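Local atomic coordinates of transcription factor MBP1 (Magnaporthe oryzae, PDB entry 4UX5), a protein that binds DNA through an N-terminal winged helix-turn-helix domain, the part present here, and probably activates transcription by RNA polymerase II. Residues V27-F32 and H37-R42; N104-D107 and I112-F115. All blocks are in the same frame, centred on the assembly; numbering follows the deposited sequence.

Contact 1. Residues V27-F32 and H37-R42; sequences VYEYQF and HVMRRR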
loop_
_atom_site.group_PDB
_atom_site.type_symbol
_atom_site.label_atom_id
_atom_site.label_comp_id
_atom_site.label_asym_id
_atom_site.label_seq_id
_atom_site.Cartn_x
_atom_site.Cartn_y
_atom_site.Cartn_z
ATOM N N VAL A 27 -3.959 15.929 11.784
ATOM C CA VAL A 27 -2.998 15.259 12.653
ATOM C C VAL A 27 -2.318 16.239 13.598
ATOM O O VAL A 27 -2.320 17.448 13.367
ATOM C CB VAL A 27 -1.897 14.528 11.849
ATOM C CG1 VAL A 27 -2.494 13.429 10.979
ATOM C CG2 VAL A 27 -1.105 15.521 11.008
ATOM N N TYR A 28 -1.748 15.704 14.673
ATOM C CA TYR A 28 -0.798 16.449 15.483
ATOM C C TYR A 28 0.593 16.054 15.019
ATOM O O TYR A 28 0.866 14.872 14.805
ATOM C CB TYR A 28 -0.976 16.159 16.973
ATOM C CG TYR A 28 -2.359 16.459 17.503
ATOM C CD1 TYR A 28 -2.863 17.753 17.489
ATOM C CD2 TYR A 28 -3.156 15.451 18.032
ATOM C CE1 TYR A 28 -4.127 18.033 17.973
ATOM C CE2 TYR A 28 -4.421 15.721 18.522
ATOM C CZ TYR A 28 -4.900 17.013 18.491
ATOM O OH TYR A 28 -6.158 17.286 18.977
ATOM N N GLU A 29 1.469 17.036 14.843
ATOM C CA GLU A 29 2.815 16.752 14.366
ATOM C C GLU A 29 3.880 17.341 15.283
ATOM O O GLU A 29 3.949 18.554 15.474
ATOM C CB GLU A 29 3.000 17.280 12.943
ATOM C CG GLU A 29 4.366 16.977 12.344
ATOM C CD GLU A 29 4.453 17.338 10.873
ATOM O OE1 GLU A 29 3.400 17.624 10.265
ATOM O OE2 GLU A 29 5.576 17.338 10.325
ATOM N N TYR A 30 4.702 16.467 15.851
ATOM C CA TYR A 30 5.828 16.886 16.675
ATOM C C TYR A 30 7.075 17.018 15.817
ATOM O O TYR A 30 7.543 16.037 15.241
ATOM C CB TYR A 30 6.069 15.891 17.813
ATOM C CG TYR A 30 7.282 16.205 18.664
ATOM C CD1 TYR A 30 7.415 17.441 19.287
ATOM C CD2 TYR A 30 8.286 15.264 18.856
ATOM C CE1 TYR A 30 8.518 17.731 20.070
ATOM C CE2 TYR A 30 9.392 15.548 19.642
ATOM C CZ TYR A 30 9.501 16.781 20.243
ATOM O OH TYR A 30 10.597 17.069 21.021
ATOM N N GLN A 31 7.609 18.230 15.726
ATOM C CA GLN A 31 8.800 18.466 14.920
ATOM C C GLN A 31 10.028 18.683 15.796
ATOM O O GLN A 31 9.942 19.271 16.871
ATOM C CB GLN A 31 8.586 19.659 13.987
ATOM C CG GLN A 31 7.487 19.423 12.961
ATOM C CD GLN A 31 7.396 20.528 11.928
ATOM O OE1 GLN A 31 7.998 21.591 12.083
ATOM N NE2 GLN A 31 6.642 20.280 10.862
ATOM N N PHE A 32 11.168 18.195 15.318
ATOM C CA PHE A 32 12.420 18.224 16.063
ATOM C C PHE A 32 13.540 17.835 15.113
ATOM O O PHE A 32 13.365 16.938 14.294
ATOM C CB PHE A 32 12.368 17.271 17.260
ATOM C CG PHE A 32 12.136 15.831 16.883
ATOM C CD1 PHE A 32 10.871 15.386 16.527
ATOM C CD2 PHE A 32 13.184 14.924 16.884
ATOM C CE1 PHE A 32 10.655 14.066 16.179
ATOM C CE2 PHE A 32 12.973 13.600 16.540
ATOM C CZ PHE A 32 11.708 13.172 16.186
ATOM N N HIS A 37 10.097 14.251 12.297
ATOM C CA HIS A 37 8.722 14.445 12.735
ATOM C C HIS A 37 8.048 13.132 13.117
ATOM O O HIS A 37 8.427 12.060 12.643
ATOM C CB HIS A 37 7.910 15.148 11.641
ATOM C CG HIS A 37 8.080 14.545 10.282
ATOM N ND1 HIS A 37 9.138 14.860 9.456
ATOM C CD2 HIS A 37 7.329 13.646 9.603
ATOM C CE1 HIS A 37 9.031 14.180 8.328
ATOM N NE2 HIS A 37 7.941 13.436 8.392
ATOM N N VAL A 38 7.056 13.228 13.994
ATOM C CA VAL A 38 6.201 12.098 14.328
ATOM C C VAL A 38 4.754 12.574 14.322
ATOM O O VAL A 38 4.412 13.541 15.000
ATOM C CB VAL A 38 6.543 11.490 15.705
ATOM C CG1 VAL A 38 5.557 10.386 16.057
ATOM C CG2 VAL A 38 7.970 10.955 15.720
ATOM N N MET A 39 3.906 11.901 13.552
ATOM C CA MET A 39 2.520 12.329 13.405
ATOM C C MET A 39 1.567 11.506 14.260
ATOM O O MET A 39 1.687 10.284 14.344
ATOM C CB MET A 39 2.086 12.251 11.940
ATOM C CG MET A 39 2.879 13.139 11.003
ATOM S SD MET A 39 2.185 13.166 9.341
ATOM C CE MET A 39 3.447 14.092 8.467
ATOM N N ARG A 40 0.623 12.194 14.894
ATOM C CA ARG A 40 -0.454 11.543 15.628
ATOM C C ARG A 40 -1.790 11.995 15.046
ATOM O O ARG A 40 -2.042 13.193 14.925
ATOM C CB ARG A 40 -0.380 11.872 17.123
ATOM C CG ARG A 40 -1.278 11.000 17.985
ATOM C CD ARG A 40 -2.034 11.809 19.032
ATOM N NE ARG A 40 -1.194 12.209 20.157
ATOM C CZ ARG A 40 -1.663 12.727 21.289
ATOM N NH1 ARG A 40 -2.968 12.903 21.449
ATOM N NH2 ARG A 40 -0.830 13.064 22.264
ATOM N N ARG A 41 -2.638 11.042 14.671
ATOM C CA ARG A 41 -3.940 11.375 14.098
ATOM C C ARG A 41 -4.869 11.992 15.136
ATOM O O ARG A 41 -4.854 11.605 16.301
ATOM C CB ARG A 41 -4.593 10.139 13.487
ATOM C CG ARG A 41 -4.329 9.969 12.007
ATOM C CD ARG A 41 -5.472 9.222 11.349
ATOM N NE ARG A 41 -5.630 7.879 11.897
ATOM C CZ ARG A 41 -5.119 6.787 11.342
ATOM N NH1 ARG A 41 -4.420 6.879 10.219
ATOM N NH2 ARG A 41 -5.311 5.602 11.906
ATOM N N ARG A 42 -5.681 12.953 14.710
ATOM C CA ARG A 42 -6.573 13.644 15.632
ATOM C C ARG A 42 -7.848 12.851 15.903
ATOM O O ARG A 42 -8.435 12.957 16.979
ATOM C CB ARG A 42 -6.928 15.031 15.092
ATOM C CG ARG A 42 -7.684 15.904 16.083
ATOM C CD ARG A 42 -7.634 17.365 15.675
ATOM N NE ARG A 42 -6.502 17.632 14.792
ATOM C CZ ARG A 42 -5.945 18.826 14.623
ATOM N NH1 ARG A 42 -6.403 19.877 15.290
ATOM N NH2 ARG A 42 -4.921 18.968 13.791
#
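Y28 and R40 form an antiparallel hydrogen-bonded pair, and with Y30 and V38 they tie strands 25-32 and 36-41 into a beta hairpin. Strand 25-32 is the central one of a three-stranded antiparallel sheet, V27, E29 and Q31 bonding through their backbones to strand 16-22. Y28 N donates to R40 O, and R40 N returns a nearly straight bond of 2.7 Å to Y28 O (174° at the hydrogen). Farther along, Y30 N meets V38 O at 3.1 Å, and V38 N meets Y30 O at 3.1 Å. V27, E29 and Q31 face R41, M39 and H37 in the intervening non-hydrogen-bonded pairs, where M39 CA and H37 CA make CA-H...O contacts with Y28 O and Y30 O.

Flat groups meet at the R42 end. The guanidinium of R42 lies on the Y28 ring, planes 27° apart, with Y28 CE1 over its centre. A bend at R42 chi3 (-22°) turns the group back so that NH2 also reaches V27 O, a weak bond of 3.0 Å. R40 instead brings its CD to the ring edge, 3.9 Å from Y28 CD2, while its NH2 hydrogen-bonds to the carbonyls of I112 and F115.

Among the remaining side chains, the extended E29 runs alongside M39 and sets OE2 3.5 Å from H37 CB. Q31 NE2 reaches E29 OE2 from above the carboxylate plane, and Y22 OH bonds to OE1.

The chemistry is thus divided: backbone bonds fix the register, while Y28 meets two arginines differently, R42 stacking on the ring and R40 passing its edge to link the hairpin to helix 110-114.

Contact 2. Residues N104-D107 and I112-F115; sequences NIFD and IFEF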
loop_
_atom_site.group_PDB
_atom_site.type_symbol
_atom_site.label_atom_id
_atom_site.label_comp_id
_atom_site.label_asym_id
_atom_site.label_seq_id
_atom_site.Cartn_x
_atom_site.Cartn_y
_atom_site.Cartn_z
ATOM N N ASN A 104 13.620 2.272 22.986
ATOM C CA ASN A 104 14.407 3.277 23.701
ATOM C C ASN A 104 14.348 4.678 23.082
ATOM O O ASN A 104 15.384 5.280 22.804
ATOM C CB ASN A 104 15.867 2.813 23.782
ATOM C CG ASN A 104 16.641 3.490 24.901
ATOM O OD1 ASN A 104 16.096 3.773 25.969
ATOM N ND2 ASN A 104 17.922 3.751 24.660
ATOM N N ILE A 105 13.143 5.201 22.876
ATOM C CA ILE A 105 12.994 6.491 22.202
ATOM C C ILE A 105 11.819 7.300 22.757
ATOM O O ILE A 105 11.538 8.408 22.295
ATOM C CB ILE A 105 12.820 6.296 20.671
ATOM C CG1 ILE A 105 13.153 7.578 19.899
ATOM C CG2 ILE A 105 11.420 5.791 20.340
ATOM C CD1 ILE A 105 14.547 8.103 20.152
ATOM N N PHE A 106 11.142 6.749 23.759
ATOM C CA PHE A 106 9.972 7.403 24.335
ATOM C C PHE A 106 10.278 8.788 24.906
ATOM O O PHE A 106 9.463 9.706 24.798
ATOM C CB PHE A 106 9.356 6.529 25.428
ATOM C CG PHE A 106 8.147 7.143 26.072
ATOM C CD1 PHE A 106 6.900 7.030 25.480
ATOM C CD2 PHE A 106 8.259 7.842 27.263
ATOM C CE1 PHE A 106 5.783 7.598 26.068
ATOM C CE2 PHE A 106 7.148 8.413 27.855
ATOM C CZ PHE A 106 5.908 8.291 27.256
ATOM N N ASP A 107 11.448 8.933 25.518
ATOM C CA ASP A 107 11.824 10.193 26.148
ATOM C C ASP A 107 11.976 11.329 25.138
ATOM O O ASP A 107 11.539 12.453 25.390
ATOM C CB ASP A 107 13.124 10.028 26.942
ATOM C CG ASP A 107 12.937 9.192 28.193
ATOM O OD1 ASP A 107 11.805 9.157 28.723
ATOM O OD2 ASP A 107 13.920 8.572 28.652
ATOM N N ILE A 112 4.708 14.162 21.907
ATOM C CA ILE A 112 3.668 13.684 20.995
ATOM C C ILE A 112 2.776 12.646 21.677
ATOM O O ILE A 112 1.650 12.401 21.243
ATOM C CB ILE A 112 4.266 13.089 19.696
ATOM C CG1 ILE A 112 3.190 12.978 18.611
ATOM C CG2 ILE A 112 4.891 11.726 19.950
ATOM C CD1 ILE A 112 2.461 14.273 18.332
ATOM N N PHE A 113 3.277 12.050 22.755
ATOM C CA PHE A 113 2.501 11.063 23.501
ATOM C C PHE A 113 1.702 11.712 24.626
ATOM O O PHE A 113 0.636 11.228 25.004
ATOM C CB PHE A 113 3.413 9.976 24.077
ATOM C CG PHE A 113 3.996 9.062 23.040
ATOM C CD1 PHE A 113 3.228 8.059 22.475
ATOM C CD2 PHE A 113 5.313 9.202 22.634
ATOM C CE1 PHE A 113 3.757 7.220 21.519
ATOM C CE2 PHE A 113 5.849 8.363 21.678
ATOM C CZ PHE A 113 5.070 7.370 21.122
ATOM N N GLU A 114 2.220 12.813 25.157
ATOM C CA GLU A 114 1.614 13.442 26.323
ATOM C C GLU A 114 0.707 14.612 25.962
ATOM O O GLU A 114 -0.014 15.122 26.818
ATOM C CB GLU A 114 2.699 13.907 27.296
ATOM C CG GLU A 114 3.479 12.770 27.942
ATOM C CD GLU A 114 4.272 13.216 29.159
ATOM O OE1 GLU A 114 4.203 14.412 29.512
ATOM O OE2 GLU A 114 4.965 12.370 29.763
ATOM N N PHE A 115 0.735 15.032 24.700
ATOM C CA PHE A 115 -0.079 16.164 24.267
ATOM C C PHE A 115 -1.566 15.890 24.439
ATOM O O PHE A 115 -2.046 14.793 24.158
ATOM C CB PHE A 115 0.204 16.528 22.809
ATOM C CG PHE A 115 -0.724 17.580 22.264
ATOM C CD1 PHE A 115 -0.540 18.919 22.577
ATOM C CD2 PHE A 115 -1.788 17.230 21.449
ATOM C CE1 PHE A 115 -1.398 19.886 22.082
ATOM C CE2 PHE A 115 -2.646 18.192 20.956
ATOM C CZ PHE A 115 -2.451 19.520 21.269
#
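F106 and F113 have the nearest CA atoms of the two segments, 8.4 Å apart, so the backbones stay well separated. Residues 104-107 belong to the loop that follows helix 93-102. N104, with positive phi (57°), is the C-prime residue of the Schellman motif ending that helix: I105 N bonds to A100 O and N104 N to H101 O. Residues 112-114 are the last turn of helix 110-114, and F115 is the first to leave helical geometry.

Two phenyl rings bridge the distance. F106 holds CG anti to its backbone N (chi1 180°), which carries the ring across to the helix, and F113 directs its CB back toward the loop. The F106 ring places CD1 over one face of F113, 3.9 Å from F113 CD2, while CE1 comes to 3.8 Å from F113 CG. With planes at 32° and centroids 5.2 Å apart, the pair is oblique, neither parallel nor perpendicular.

Each ring has further cover. F106 stacks on the H101 ring and touches E97, while F113 packs against L93 and A100 of helix 93-102, I52 of helix 49-55 and I47 of strand 47-48.

Contact between the two segments is therefore wholly apolar, resting on one aromatic pair. Within the KilA-N DNA-binding domain it packs the loop after helix 93-102 against helix 110-114 by dispersion and burial of the rings, whereas the charged ends of D107 and E114 both pair with R110.

How the contacts relate
Both contacts are buried, yet they illustrate two ways of joining neighbouring parts of a chain. Contact 1 pairs adjacent strands through their backbones and lies nearer the centre of the chain, with its nearest atom about 5 Å from the bound DNA. Contact 2 lies farther from both, its nearest atom about 15 Å from the DNA, and joins a loop to a helix through side chains alone. They hold different elements, but the two meet directly: the R40 side chain bridges from the hairpin to the end of helix 110-114, and the Y28 and F115 rings pack edge-to-face. The hairpin thus supplies a polar link that the aromatic pair lacks.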